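Local coordinates for protein D-isomer specific 2-hydroxyacid dehydrogenase NAD-binding (Xanthobacter autotrophicus, PDB 4XA8) that probably acts as an NAD(P)-dependent oxidoreductase of the D-2-hydroxyacid dehydrogenase family, binding its nicotinamide cofactor in a Rossmann-type domain, at residues A[28-33]-A[296-301]; A[34-39]-A[49-54]; A[123-128]-A[135-140]; A[184-189]-A[193-198]. All blocks are in the same frame, centred on the assembly; numbering follows the deposited sequence. Where two conformers were deposited one is given.

Contact 1 (A[28-33]-A[296-301]); sequences AAHPGL and QIVENI
His30 and Val298 mark the closest approach of the two backbones, their CA atoms 6.6 Å apart, where the chain leaving helix 19-29 turns past the flank of helix 290-306. Val298 does most of the work from helix 290-306. Its CG2 sits 3.6 Å from His30 CB and also reaches the methyl of Ala29, 4.1 Å from CB to CG2, while CG1 lies against His30 CB and, more distantly, CD2 of the imidazole. With CG1 anti to its backbone N (chi1 164°), Val298 sets both methyls against the turn. One helical turn beyond Val298, Ile301 meets Leu33 tip to tip, CD1 to CD2 at 4.1 Å.

The turn itself is type II, running from His30 to Leu33 and closed by the bond from Leu33 N to His30 O; Gly32 takes its positive phi. The imidazole folds back over this turn. Its ND1 gives a hydrogen bond to Pro31 O (3.2 Å), approaching from above the carbonyl plane, and Leu33 CB packs on one face of the ring near the rim. No hydrogen bond joins the two segments; they meet through carbon atoms. Ile301 carries the packing on to Tyr54 of strand 52-57. This is helix-to-turn packing in the N-terminal alpha/beta domain, where the late helix 290-306 returns to cover its parallel sheet.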
loop_
_atom_site.group_PDB
_atom_site.type_symbol
_atom_site.label_atom_id
_atom_site.label_comp_id
_atom_site.label_asym_id
_atom_site.label_seq_id
_atom_site.Cartn_x
_atom_site.Cartn_y
_atom_site.Cartn_z
ATOM N N ALA A 28 8.808 21.956 -23.969
ATOM C CA ALA A 28 8.090 21.070 -24.898
ATOM C C ALA A 28 6.765 21.698 -25.296
ATOM O O ALA A 28 6.448 21.806 -26.492
ATOM C CB ALA A 28 7.873 19.671 -24.295
ATOM N N ALA A 29 6.013 22.109 -24.282
ATOM C CA ALA A 29 4.737 22.782 -24.425
ATOM C C ALA A 29 4.827 24.189 -25.046
ATOM O O ALA A 29 3.874 24.624 -25.696
ATOM C CB ALA A 29 4.063 22.866 -23.075
ATOM N N HIS A 30 5.927 24.910 -24.842
ATOM C CA HIS A 30 6.110 26.234 -25.465
ATOM C C HIS A 30 7.564 26.354 -25.935
ATOM O O HIS A 30 8.416 26.854 -25.182
ATOM C CB HIS A 30 5.769 27.356 -24.469
ATOM C CG HIS A 30 5.770 28.737 -25.059
ATOM N ND1 HIS A 30 6.498 29.084 -26.182
ATOM C CD2 HIS A 30 5.159 29.877 -24.647
ATOM C CE1 HIS A 30 6.304 30.363 -26.456
ATOM N NE2 HIS A 30 5.500 30.868 -25.538
ATOM N N PRO A 31 7.862 25.867 -27.175
ATOM C CA PRO A 31 9.242 25.910 -27.645
ATOM C C PRO A 31 9.795 27.327 -27.606
ATOM O O PRO A 31 9.071 28.282 -27.879
ATOM C CB PRO A 31 9.153 25.357 -29.088
ATOM C CG PRO A 31 7.962 24.462 -29.075
ATOM C CD PRO A 31 6.991 25.151 -28.123
ATOM N N GLY A 32 11.057 27.462 -27.212
ATOM C CA GLY A 32 11.660 28.780 -27.090
ATOM C C GLY A 32 11.093 29.624 -25.964
ATOM O O GLY A 32 11.281 30.838 -25.956
ATOM N N LEU A 33 10.400 29.014 -25.001
ATOM C CA LEU A 33 10.087 29.743 -23.762
ATOM C C LEU A 33 11.398 29.703 -22.994
ATOM O O LEU A 33 12.058 28.675 -22.987
ATOM C CB LEU A 33 8.970 29.076 -22.954
ATOM C CG LEU A 33 8.694 29.639 -21.542
ATOM C CD1 LEU A 33 8.154 31.043 -21.618
ATOM C CD2 LEU A 33 7.731 28.772 -20.735
ATOM N N GLN A 296 -1.276 24.195 -18.642
ATOM C CA GLN A 296 -2.030 25.274 -17.977
ATOM C C GLN A 296 -1.126 26.452 -17.584
ATOM O O GLN A 296 -1.577 27.598 -17.597
ATOM C CB GLN A 296 -2.890 24.774 -16.791
ATOM C CG GLN A 296 -2.108 24.382 -15.532
ATOM C CD GLN A 296 -2.915 23.616 -14.473
ATOM O OE1 GLN A 296 -2.989 24.040 -13.328
ATOM N NE2 GLN A 296 -3.491 22.464 -14.851
ATOM N N ILE A 297 0.152 26.191 -17.290
ATOM C CA ILE A 297 1.106 27.280 -17.044
ATOM C C ILE A 297 1.358 28.099 -18.339
ATOM O O ILE A 297 1.262 29.348 -18.347
ATOM C CB ILE A 297 2.430 26.737 -16.461
ATOM C CG1 ILE A 297 2.167 26.036 -15.125
ATOM C CG2 ILE A 297 3.444 27.861 -16.326
ATOM C CD1 ILE A 297 3.299 25.160 -14.624
ATOM N N VAL A 298 1.682 27.397 -19.428
ATOM C CA VAL A 298 1.859 28.031 -20.739
ATOM C C VAL A 298 0.622 28.837 -21.180
ATOM O O VAL A 298 0.754 29.959 -21.697
ATOM C CB VAL A 298 2.334 26.993 -21.797
ATOM C CG1 VAL A 298 2.151 27.523 -23.228
ATOM C CG2 VAL A 298 3.792 26.640 -21.512
ATOM N N GLU A 299 -0.570 28.299 -20.945
ATOM C CA GLU A 299 -1.824 29.027 -21.246
ATOM C C GLU A 299 -2.034 30.287 -20.371
ATOM O O GLU A 299 -2.612 31.263 -20.820
ATOM C CB GLU A 299 -3.019 28.082 -21.137
ATOM C CG GLU A 299 -4.395 28.702 -21.226
ATOM C CD GLU A 299 -4.704 29.374 -22.563
ATOM O OE1 GLU A 299 -3.973 29.160 -23.565
ATOM O OE2 GLU A 299 -5.699 30.124 -22.589
ATOM N N ASN A 300 -1.594 30.253 -19.128
ATOM C CA ASN A 300 -1.709 31.421 -18.266
ATOM C C ASN A 300 -0.683 32.487 -18.623
ATOM O O ASN A 300 -0.935 33.693 -18.485
ATOM C CB ASN A 300 -1.636 31.028 -16.782
ATOM C CG ASN A 300 -2.999 30.691 -16.193
ATOM O OD1 ASN A 300 -4.060 31.031 -16.766
ATOM N ND2 ASN A 300 -2.986 30.036 -15.027
ATOM N N ILE A 301 0.467 32.054 -19.115
ATOM C CA ILE A 301 1.456 32.978 -19.632
ATOM C C ILE A 301 0.833 33.754 -20.786
ATOM O O ILE A 301 0.857 35.020 -20.831
ATOM C CB ILE A 301 2.732 32.226 -20.054
ATOM C CG1 ILE A 301 3.468 31.804 -18.768
ATOM C CG2 ILE A 301 3.588 33.100 -20.996
ATOM C CD1 ILE A 301 4.727 30.991 -18.971
#

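Contact 2 (A[34-39]-A[49-54]); sequences DVRIAR and PEEVRY
The guanidinium of Arg36 meets Glu51 edge-on, the two side chains crossing at about a right angle and their flat ends turned 56° against each other. NH2 donates to Glu51 OE2 at 3.0 Å, with the oxygen lying in the guanidinium plane and using its anti lone pair; the N-H...O angle is 152°. The arginine chain is extended from CG to NE, which carries the charged end across from its own strand to the 3-10 turn at 49-51.

Its other edge partner is Asp34, two residues back on the same strand. NE and NH2 both grip the single oxygen OD2, side-on and from the same face of the carboxylate, NH2 at 2.8 Å on the syn side and NE from farther above the plane. NH2 therefore links both acids in one salt-bridge network, and its positive charge probably eases the proximity of Asp34 OD2 and Glu51 OE2, 5.0 Å apart.

Strands 34-37 and 52-57 are not neighbours in the N-terminal parallel sheet: strand 9-13 runs between them, and Arg36 bridges over it, its side chain touching Ala9. The remaining nitrogen, NH1, bonds to Asp48 O just ahead of the turn and has Val52 CG2 nearby at 3.8 Å. A leucine in place of Arg36 would probably leave the carboxylates of Asp34 and Glu51 without their shared cation and Asp48 O without this donor. Within the turn, Val52 N bonds back to Pro49 O.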
loop_
_atom_site.group_PDB
_atom_site.type_symbol
_atom_site.label_atom_id
_atom_site.label_comp_id
_atom_site.label_asym_id
_atom_site.label_seq_id
_atom_site.Cartn_x
_atom_site.Cartn_y
_atom_site.Cartn_z
ATOM N N ASP A 34 11.776 30.824 -22.384
ATOM C CA ASP A 34 13.026 30.938 -21.637
ATOM C C ASP A 34 12.725 30.580 -20.193
ATOM O O ASP A 34 11.945 31.272 -19.534
ATOM C CB ASP A 34 13.531 32.382 -21.719
ATOM C CG ASP A 34 14.931 32.566 -21.126
ATOM O OD1 ASP A 34 15.581 31.574 -20.725
ATOM O OD2 ASP A 34 15.389 33.719 -21.097
ATOM N N VAL A 35 13.324 29.498 -19.729
ATOM C CA VAL A 35 13.060 28.945 -18.417
ATOM C C VAL A 35 14.396 28.985 -17.735
ATOM O O VAL A 35 15.395 28.476 -18.269
ATOM C CB VAL A 35 12.551 27.479 -18.438
ATOM C CG1 VAL A 35 12.240 26.994 -17.021
ATOM C CG2 VAL A 35 11.313 27.317 -19.299
ATOM N N ARG A 36 14.426 29.614 -16.570
ATOM C CA ARG A 36 15.632 29.758 -15.819
ATOM C C ARG A 36 15.405 29.133 -14.455
ATOM O O ARG A 36 14.438 29.468 -13.740
ATOM C CB ARG A 36 15.968 31.226 -15.687
ATOM C CG ARG A 36 16.011 31.952 -17.019
ATOM C CD ARG A 36 16.247 33.431 -16.825
ATOM N NE ARG A 36 16.169 34.108 -18.102
ATOM C CZ ARG A 36 16.353 35.412 -18.279
ATOM N NH1 ARG A 36 16.623 36.219 -17.253
ATOM N NH2 ARG A 36 16.266 35.904 -19.503
ATOM N N ILE A 37 16.295 28.207 -14.104
ATOM C CA ILE A 37 16.175 27.468 -12.843
ATOM C C ILE A 37 17.013 28.195 -11.816
ATOM O O ILE A 37 18.236 28.314 -11.983
ATOM C CB ILE A 37 16.638 26.010 -13.002
ATOM C CG1 ILE A 37 15.728 25.305 -14.014
ATOM C CG2 ILE A 37 16.572 25.248 -11.669
ATOM C CD1 ILE A 37 16.302 23.991 -14.555
ATOM N N ALA A 38 16.361 28.706 -10.774
ATOM C CA ALA A 38 17.066 29.342 -9.671
ATOM C C ALA A 38 17.569 28.252 -8.773
ATOM O O ALA A 38 16.857 27.258 -8.542
ATOM C CB ALA A 38 16.146 30.258 -8.878
ATOM N N ARG A 39 18.754 28.486 -8.219
ATOM C CA ARG A 39 19.479 27.541 -7.376
ATOM C C ARG A 39 18.834 27.407 -5.998
ATOM O O ARG A 39 18.537 28.415 -5.358
ATOM C CB ARG A 39 20.927 28.069 -7.255
ATOM C CG ARG A 39 21.806 27.310 -6.323
ATOM C CD ARG A 39 23.256 27.591 -6.636
ATOM N NE ARG A 39 23.665 28.920 -6.180
ATOM C CZ ARG A 39 24.839 29.466 -6.478
ATOM N NH1 ARG A 39 25.705 28.809 -7.240
ATOM N NH2 ARG A 39 25.165 30.668 -6.020
ATOM N N PRO A 49 17.578 39.842 -14.776
ATOM C CA PRO A 49 16.328 39.608 -14.014
ATOM C C PRO A 49 15.141 40.496 -14.439
ATOM O O PRO A 49 13.994 40.171 -14.170
ATOM C CB PRO A 49 16.732 39.890 -12.549
ATOM C CG PRO A 49 18.014 40.629 -12.616
ATOM C CD PRO A 49 18.693 40.256 -13.906
ATOM N N GLU A 50 15.415 41.600 -15.109
ATOM C CA GLU A 50 14.350 42.417 -15.686
ATOM C C GLU A 50 13.547 41.674 -16.753
ATOM O O GLU A 50 12.402 42.038 -17.014
ATOM C CB GLU A 50 14.929 43.730 -16.246
ATOM C CG GLU A 50 15.450 44.629 -15.141
ATOM C CD GLU A 50 15.713 46.045 -15.600
ATOM O OE1 GLU A 50 16.846 46.303 -16.049
ATOM O OE2 GLU A 50 14.786 46.882 -15.499
ATOM N N GLU A 51 14.119 40.621 -17.339
ATOM C CA GLU A 51 13.434 39.866 -18.398
ATOM C C GLU A 51 12.502 38.807 -17.844
ATOM O O GLU A 51 11.747 38.197 -18.599
ATOM C CB GLU A 51 14.450 39.237 -19.369
ATOM C CG GLU A 51 15.179 40.272 -20.216
ATOM C CD GLU A 51 16.248 39.681 -21.130
ATOM O OE1 GLU A 51 16.682 40.370 -22.076
ATOM O OE2 GLU A 51 16.673 38.536 -20.911
ATOM N N VAL A 52 12.547 38.584 -16.527
ATOM C CA VAL A 52 11.754 37.547 -15.866
ATOM C C VAL A 52 10.365 38.066 -15.572
ATOM O O VAL A 52 10.193 39.070 -14.878
ATOM C CB VAL A 52 12.400 37.122 -14.533
ATOM C CG1 VAL A 52 11.489 36.183 -13.776
ATOM C CG2 VAL A 52 13.732 36.450 -14.804
ATOM N N ARG A 53 9.365 37.383 -16.098
ATOM C CA ARG A 53 7.996 37.862 -15.967
ATOM C C ARG A 53 7.055 36.861 -15.304
ATOM O O ARG A 53 5.956 37.218 -14.880
ATOM C CB ARG A 53 7.485 38.276 -17.339
ATOM C CG ARG A 53 8.252 39.462 -17.897
ATOM C CD ARG A 53 7.901 39.701 -19.343
ATOM N NE ARG A 53 6.658 40.452 -19.492
ATOM C CZ ARG A 53 6.122 40.799 -20.661
ATOM N NH1 ARG A 53 6.706 40.458 -21.806
ATOM N NH2 ARG A 53 4.982 41.480 -20.686
ATOM N N TYR A 54 7.506 35.626 -15.174
ATOM C CA TYR A 54 6.707 34.585 -14.546
ATOM C C TYR A 54 7.587 33.849 -13.543
ATOM O O TYR A 54 8.782 33.667 -13.794
ATOM C CB TYR A 54 6.149 33.651 -15.629
ATOM C CG TYR A 54 5.925 34.341 -16.972
ATOM C CD1 TYR A 54 4.852 35.217 -17.173
ATOM C CD2 TYR A 54 6.817 34.155 -18.025
ATOM C CE1 TYR A 54 4.660 35.850 -18.389
ATOM C CE2 TYR A 54 6.645 34.797 -19.243
ATOM C CZ TYR A 54 5.570 35.642 -19.415
ATOM O OH TYR A 54 5.417 36.273 -20.618
#

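Contact 3 (A[123-128]-A[135-140]); sequences PTFERA and HYVHPR
Ala128 and His135 bring the backbones nearest, CA to CA at 6.3 Å, where the loop after helix 122-130 packs back on that helix. Within the region of the NAD-binding family, this loop runs from helix 122-130 toward strand 146-150 of the Rossmann-type sheet. His135 packs against three helix side chains. Thr124 places CG2 over one face of the imidazole, a CH-pi contact 3.7 Å from the ring centroid and 30° off the normal; the methyl gets there by standing anti to the backbone N, with OG1 on the other branch.

Phe125 meets the same imidazole differently. The two rings form an offset edge-to-face pair, the edge of His135 toward the face of Phe125, with centroids 5.3 Å apart and planes at 71°. Nearer the backbone, His135 CB packs on the methyl of Ala128 (3.9 Å from CB to CB). The polar end of the imidazole is held elsewhere: ND1 pairs with Arg133 NH1, just ahead of the segment.

Farther along the loop, Val137 comes at the phenyl from the opposite direction and straddles its far corner with both methyls. Pro282 of the second subunit also packs on Phe125, and Tyr136 OH bonds to Ala15 O of that subunit, so this loop lies at the dimer interface. At the rim of the phenyl, CZ touches Val137 CG1 at 3.7 Å, and the adjacent CE1 faces His135 O at 3.6 Å, in the ring plane.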
loop_
_atom_site.group_PDB
_atom_site.type_symbol
_atom_site.label_atom_id
_atom_site.label_comp_id
_atom_site.label_asym_id
_atom_site.label_seq_id
_atom_site.Cartn_x
_atom_site.Cartn_y
_atom_site.Cartn_z
ATOM N N PRO A 123 5.418 -2.761 8.805
ATOM C CA PRO A 123 6.687 -2.362 9.453
ATOM C C PRO A 123 7.333 -3.476 10.306
ATOM O O PRO A 123 8.569 -3.651 10.271
ATOM C CB PRO A 123 6.295 -1.122 10.274
ATOM C CG PRO A 123 5.122 -0.553 9.484
ATOM C CD PRO A 123 4.366 -1.740 8.971
ATOM N N THR A 124 6.495 -4.270 10.978
ATOM C CA THR A 124 6.956 -5.400 11.748
ATOM C C THR A 124 7.566 -6.495 10.848
ATOM O O THR A 124 8.633 -7.053 11.152
ATOM C CB THR A 124 5.805 -5.916 12.576
ATOM O OG1 THR A 124 5.456 -4.875 13.464
ATOM C CG2 THR A 124 6.163 -7.177 13.330
ATOM N N PHE A 125 6.879 -6.813 9.769
ATOM C CA PHE A 125 7.409 -7.745 8.772
ATOM C C PHE A 125 8.682 -7.296 8.102
ATOM O O PHE A 125 9.546 -8.128 7.838
ATOM C CB PHE A 125 6.328 -8.139 7.756
ATOM C CG PHE A 125 5.195 -8.851 8.390
ATOM C CD1 PHE A 125 5.362 -10.139 8.919
ATOM C CD2 PHE A 125 3.971 -8.262 8.506
ATOM C CE1 PHE A 125 4.288 -10.796 9.530
ATOM C CE2 PHE A 125 2.912 -8.882 9.146
ATOM C CZ PHE A 125 3.066 -10.164 9.647
ATOM N N GLU A 126 8.825 -6.000 7.814
ATOM C CA GLU A 126 10.029 -5.462 7.183
ATOM C C GLU A 126 11.199 -5.692 8.138
ATOM O O GLU A 126 12.289 -6.082 7.689
ATOM C CB GLU A 126 9.921 -3.919 6.864
ATOM C CG GLU A 126 9.036 -3.521 5.706
ATOM C CD GLU A 126 8.655 -2.008 5.687
ATOM O OE1 GLU A 126 9.349 -1.155 6.273
ATOM O OE2 GLU A 126 7.612 -1.662 5.102
ATOM N N ARG A 127 10.979 -5.449 9.443
ATOM C CA ARG A 127 11.975 -5.652 10.494
ATOM C C ARG A 127 12.384 -7.127 10.564
ATOM O O ARG A 127 13.554 -7.476 10.661
ATOM C CB ARG A 127 11.345 -5.190 11.828
ATOM C CG ARG A 127 12.111 -5.324 13.123
ATOM C CD ARG A 127 11.368 -4.491 14.201
ATOM N NE ARG A 127 10.805 -3.255 13.629
ATOM C CZ ARG A 127 9.573 -2.783 13.836
ATOM N NH1 ARG A 127 8.716 -3.405 14.643
ATOM N NH2 ARG A 127 9.204 -1.642 13.262
ATOM N N ALA A 128 11.364 -7.987 10.568
ATOM C CA ALA A 128 11.564 -9.442 10.642
ATOM C C ALA A 128 12.454 -9.986 9.480
ATOM O O ALA A 128 13.380 -10.816 9.690
ATOM C CB ALA A 128 10.221 -10.144 10.662
ATOM N N HIS A 135 7.771 -14.140 10.719
ATOM C CA HIS A 135 6.974 -13.561 11.785
ATOM C C HIS A 135 5.531 -14.042 11.751
ATOM O O HIS A 135 4.932 -14.104 10.691
ATOM C CB HIS A 135 6.962 -12.028 11.659
ATOM C CG HIS A 135 6.358 -11.342 12.846
ATOM N ND1 HIS A 135 6.887 -11.440 14.097
ATOM C CD2 HIS A 135 5.248 -10.583 12.975
ATOM C CE1 HIS A 135 6.138 -10.781 14.958
ATOM N NE2 HIS A 135 5.131 -10.259 14.303
ATOM N N TYR A 136 4.992 -14.382 12.922
ATOM C CA TYR A 136 3.560 -14.780 13.077
ATOM C C TYR A 136 2.754 -13.664 13.808
ATOM O O TYR A 136 3.121 -13.267 14.923
ATOM C CB TYR A 136 3.471 -16.074 13.898
ATOM C CG TYR A 136 4.183 -17.246 13.299
ATOM C CD1 TYR A 136 5.511 -17.516 13.586
ATOM C CD2 TYR A 136 3.505 -18.129 12.461
ATOM C CE1 TYR A 136 6.159 -18.595 13.019
ATOM C CE2 TYR A 136 4.131 -19.202 11.898
ATOM C CZ TYR A 136 5.453 -19.436 12.146
ATOM O OH TYR A 136 6.038 -20.532 11.561
ATOM N N VAL A 137 1.703 -13.137 13.188
ATOM C CA VAL A 137 0.802 -12.174 13.859
ATOM C C VAL A 137 -0.587 -12.747 13.899
ATOM O O VAL A 137 -0.933 -13.581 13.093
ATOM C CB VAL A 137 0.689 -10.765 13.201
ATOM C CG1 VAL A 137 2.037 -10.083 13.165
ATOM C CG2 VAL A 137 0.066 -10.810 11.810
ATOM N N HIS A 138 -1.377 -12.251 14.838
ATOM C CA HIS A 138 -2.746 -12.679 15.002
ATOM C C HIS A 138 -3.547 -12.021 13.868
ATOM O O HIS A 138 -3.443 -10.819 13.653
ATOM C CB HIS A 138 -3.202 -12.315 16.420
ATOM C CG HIS A 138 -2.303 -12.895 17.489
ATOM N ND1 HIS A 138 -2.260 -14.246 17.776
ATOM C CD2 HIS A 138 -1.382 -12.317 18.302
ATOM C CE1 HIS A 138 -1.379 -14.473 18.734
ATOM N NE2 HIS A 138 -0.826 -13.321 19.067
ATOM N N PRO A 139 -4.287 -12.817 13.082
ATOM C CA PRO A 139 -5.051 -12.301 11.964
ATOM C C PRO A 139 -6.245 -11.478 12.474
ATOM O O PRO A 139 -6.795 -11.817 13.508
ATOM C CB PRO A 139 -5.521 -13.597 11.258
ATOM C CG PRO A 139 -4.574 -14.619 11.691
ATOM C CD PRO A 139 -4.337 -14.290 13.115
ATOM N N ARG A 140 -6.559 -10.385 11.803
ATOM C CA ARG A 140 -7.720 -9.512 12.115
ATOM C C ARG A 140 -8.446 -9.214 10.810
ATOM O O ARG A 140 -7.803 -9.086 9.803
ATOM C CB ARG A 140 -7.234 -8.171 12.711
ATOM C CG ARG A 140 -5.957 -8.297 13.533
ATOM C CD ARG A 140 -5.335 -6.957 13.881
ATOM N NE ARG A 140 -6.255 -6.168 14.662
ATOM C CZ ARG A 140 -6.148 -4.857 14.848
ATOM N NH1 ARG A 140 -7.049 -4.218 15.589
ATOM N NH2 ARG A 140 -5.151 -4.188 14.289
#

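Contact 4 (A[184-189]-A[193-198]); sequences SCFHGL and PGFLAG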
loop_
_atom_site.group_PDB
_atom_site.type_symbol
_atom_site.label_atom_id
_atom_site.label_comp_id
_atom_site.label_asym_id
_atom_site.label_seq_id
_atom_site.Cartn_x
_atom_site.Cartn_y
_atom_site.Cartn_z
ATOM N N SER A 184 -18.196 6.995 9.270
ATOM C CA SER A 184 -18.724 7.539 10.528
ATOM C C SER A 184 -18.157 8.935 10.714
ATOM O O SER A 184 -16.996 9.111 11.094
ATOM C CB SER A 184 -18.385 6.639 11.719
ATOM O OG SER A 184 -18.968 5.361 11.561
ATOM N N CYS A 185 -18.958 9.939 10.449
ATOM C CA CYS A 185 -18.482 11.318 10.464
ATOM C C CYS A 185 -18.739 12.018 11.810
ATOM O O CYS A 185 -19.892 11.971 12.316
ATOM C CB CYS A 185 -19.178 12.095 9.344
ATOM S SG CYS A 185 -18.768 11.561 7.659
ATOM N N PHE A 186 -17.687 12.673 12.342
ATOM C CA PHE A 186 -17.716 13.451 13.552
ATOM C C PHE A 186 -17.462 14.884 13.131
ATOM O O PHE A 186 -16.754 15.149 12.153
ATOM C CB PHE A 186 -16.600 13.083 14.515
ATOM C CG PHE A 186 -16.714 11.698 15.138
ATOM C CD1 PHE A 186 -16.505 10.552 14.388
ATOM C CD2 PHE A 186 -17.029 11.563 16.483
ATOM C CE1 PHE A 186 -16.592 9.307 14.982
ATOM C CE2 PHE A 186 -17.113 10.305 17.074
ATOM C CZ PHE A 186 -16.895 9.197 16.315
ATOM N N HIS A 187 -18.018 15.815 13.863
ATOM C CA HIS A 187 -17.708 17.197 13.574
ATOM C C HIS A 187 -17.628 18.085 14.801
ATOM O O HIS A 187 -18.280 17.815 15.820
ATOM C CB HIS A 187 -18.695 17.740 12.536
ATOM C CG HIS A 187 -20.021 18.113 13.107
ATOM N ND1 HIS A 187 -21.019 17.184 13.337
ATOM C CD2 HIS A 187 -20.515 19.310 13.521
ATOM C CE1 HIS A 187 -22.054 17.785 13.899
ATOM N NE2 HIS A 187 -21.787 19.078 13.992
ATOM N N GLY A 188 -16.843 19.168 14.656
ATOM C CA GLY A 188 -16.621 20.163 15.684
ATOM C C GLY A 188 -15.435 19.870 16.580
ATOM O O GLY A 188 -15.111 18.700 16.834
ATOM N N LEU A 189 -14.840 20.929 17.147
ATOM C CA LEU A 189 -13.728 20.728 18.059
ATOM C C LEU A 189 -14.098 19.885 19.294
ATOM O O LEU A 189 -13.267 19.091 19.782
ATOM C CB LEU A 189 -13.105 22.060 18.501
ATOM C CG LEU A 189 -12.350 22.750 17.342
ATOM C CD1 LEU A 189 -11.971 24.151 17.768
ATOM C CD2 LEU A 189 -11.123 21.977 16.882
ATOM N N PRO A 193 -11.764 14.947 20.652
ATOM C CA PRO A 193 -11.231 13.914 21.527
ATOM C C PRO A 193 -11.847 12.534 21.354
ATOM O O PRO A 193 -11.103 11.585 21.270
ATOM C CB PRO A 193 -11.506 14.459 22.934
ATOM C CG PRO A 193 -11.475 15.928 22.749
ATOM C CD PRO A 193 -12.183 16.127 21.431
ATOM N N GLY A 194 -13.175 12.430 21.258
ATOM C CA GLY A 194 -13.805 11.117 21.071
ATOM C C GLY A 194 -13.452 10.525 19.695
ATOM O O GLY A 194 -13.257 9.317 19.569
ATOM N N PHE A 195 -13.347 11.369 18.669
ATOM C CA PHE A 195 -12.940 10.924 17.314
ATOM C C PHE A 195 -11.542 10.290 17.369
ATOM O O PHE A 195 -11.342 9.180 16.838
ATOM C CB PHE A 195 -12.938 12.070 16.285
ATOM C CG PHE A 195 -12.159 11.775 15.002
ATOM C CD1 PHE A 195 -12.739 11.031 13.997
ATOM C CD2 PHE A 195 -10.862 12.256 14.807
ATOM C CE1 PHE A 195 -12.029 10.725 12.833
ATOM C CE2 PHE A 195 -10.157 11.975 13.622
ATOM C CZ PHE A 195 -10.759 11.199 12.647
ATOM N N LEU A 196 -10.600 10.992 18.002
ATOM C CA LEU A 196 -9.228 10.480 18.124
ATOM C C LEU A 196 -9.146 9.225 19.023
ATOM O O LEU A 196 -8.400 8.290 18.701
ATOM C CB LEU A 196 -8.311 11.556 18.699
ATOM C CG LEU A 196 -8.081 12.750 17.754
ATOM C CD1 LEU A 196 -7.427 13.920 18.494
ATOM C CD2 LEU A 196 -7.292 12.354 16.538
ATOM N N ALA A 197 -9.851 9.236 20.164
ATOM C CA ALA A 197 -9.761 8.106 21.100
ATOM C C ALA A 197 -10.183 6.788 20.478
ATOM O O ALA A 197 -9.729 5.719 20.920
ATOM C CB ALA A 197 -10.588 8.385 22.349
ATOM N N GLY A 198 -11.058 6.817 19.476
ATOM C CA GLY A 198 -11.486 5.540 18.823
ATOM C C GLY A 198 -10.778 5.225 17.510
ATOM O O GLY A 198 -11.161 4.296 16.794
#
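Phe186 and Phe195 make the tight part of this contact, between the outermost strand of the Rossmann-type sheet, 184-187, and helix 192-197, which carries the chain on toward strand 201-204. The phenyl of Phe186 lies flat on the helix backbone: Phe195 CA stands over its centre, 4.2 Å from the centroid and only 10° off the normal, in a CH-pi contact. Phe195 CB rests on the same face, 4.0 Å from CG of Phe186. The Phe195 ring, with CG anti to its backbone N (chi1 163°), then turns its edge toward that face. The result is an offset edge-to-face pair with centroids 5.8 Å apart and planes at 65°.

Phe195 is buried and also meets the ring of Trp173 on strand 169-174, while Phe186 packs on Trp173 and Arg171 as well. An alanine in place of Phe186 would probably open a gap beside the helix and leave Phe195 CA and CB without their aromatic cover.

The other end is looser. Leu189 is exposed, its CB directed away from the helix, and its side chain instead leans on Trp173 and Leu215; about 7 Å separates it from that of Arg175, which binds NADPH in a structure of this protein. No hydrogen bond crosses between the segments, and at this open end the meeting is a backbone oxygen against a proline ring: Leu189 O lies 3.6 Å from Pro193 CD.

In the fold
From the N terminus, the chain opens contact 1 at the end of helix 19-29, and this loop does not close until helix 290-306, so the other three contacts nest inside it. Contact 2 closes first, a short excursion from strand 34-37 to strand 52-57, and touches contact 1 through Tyr54 and Ile301. Both belong to the N-terminal sheet domain. The chain then passes to the second domain, on the opposite side of the chain's centre, where contacts 3 and 4 close in series, their centres about 29 Å apart: one beside the subunit interface, the other at the outermost strand 184-187. Contact 1 records the final return to the first domain.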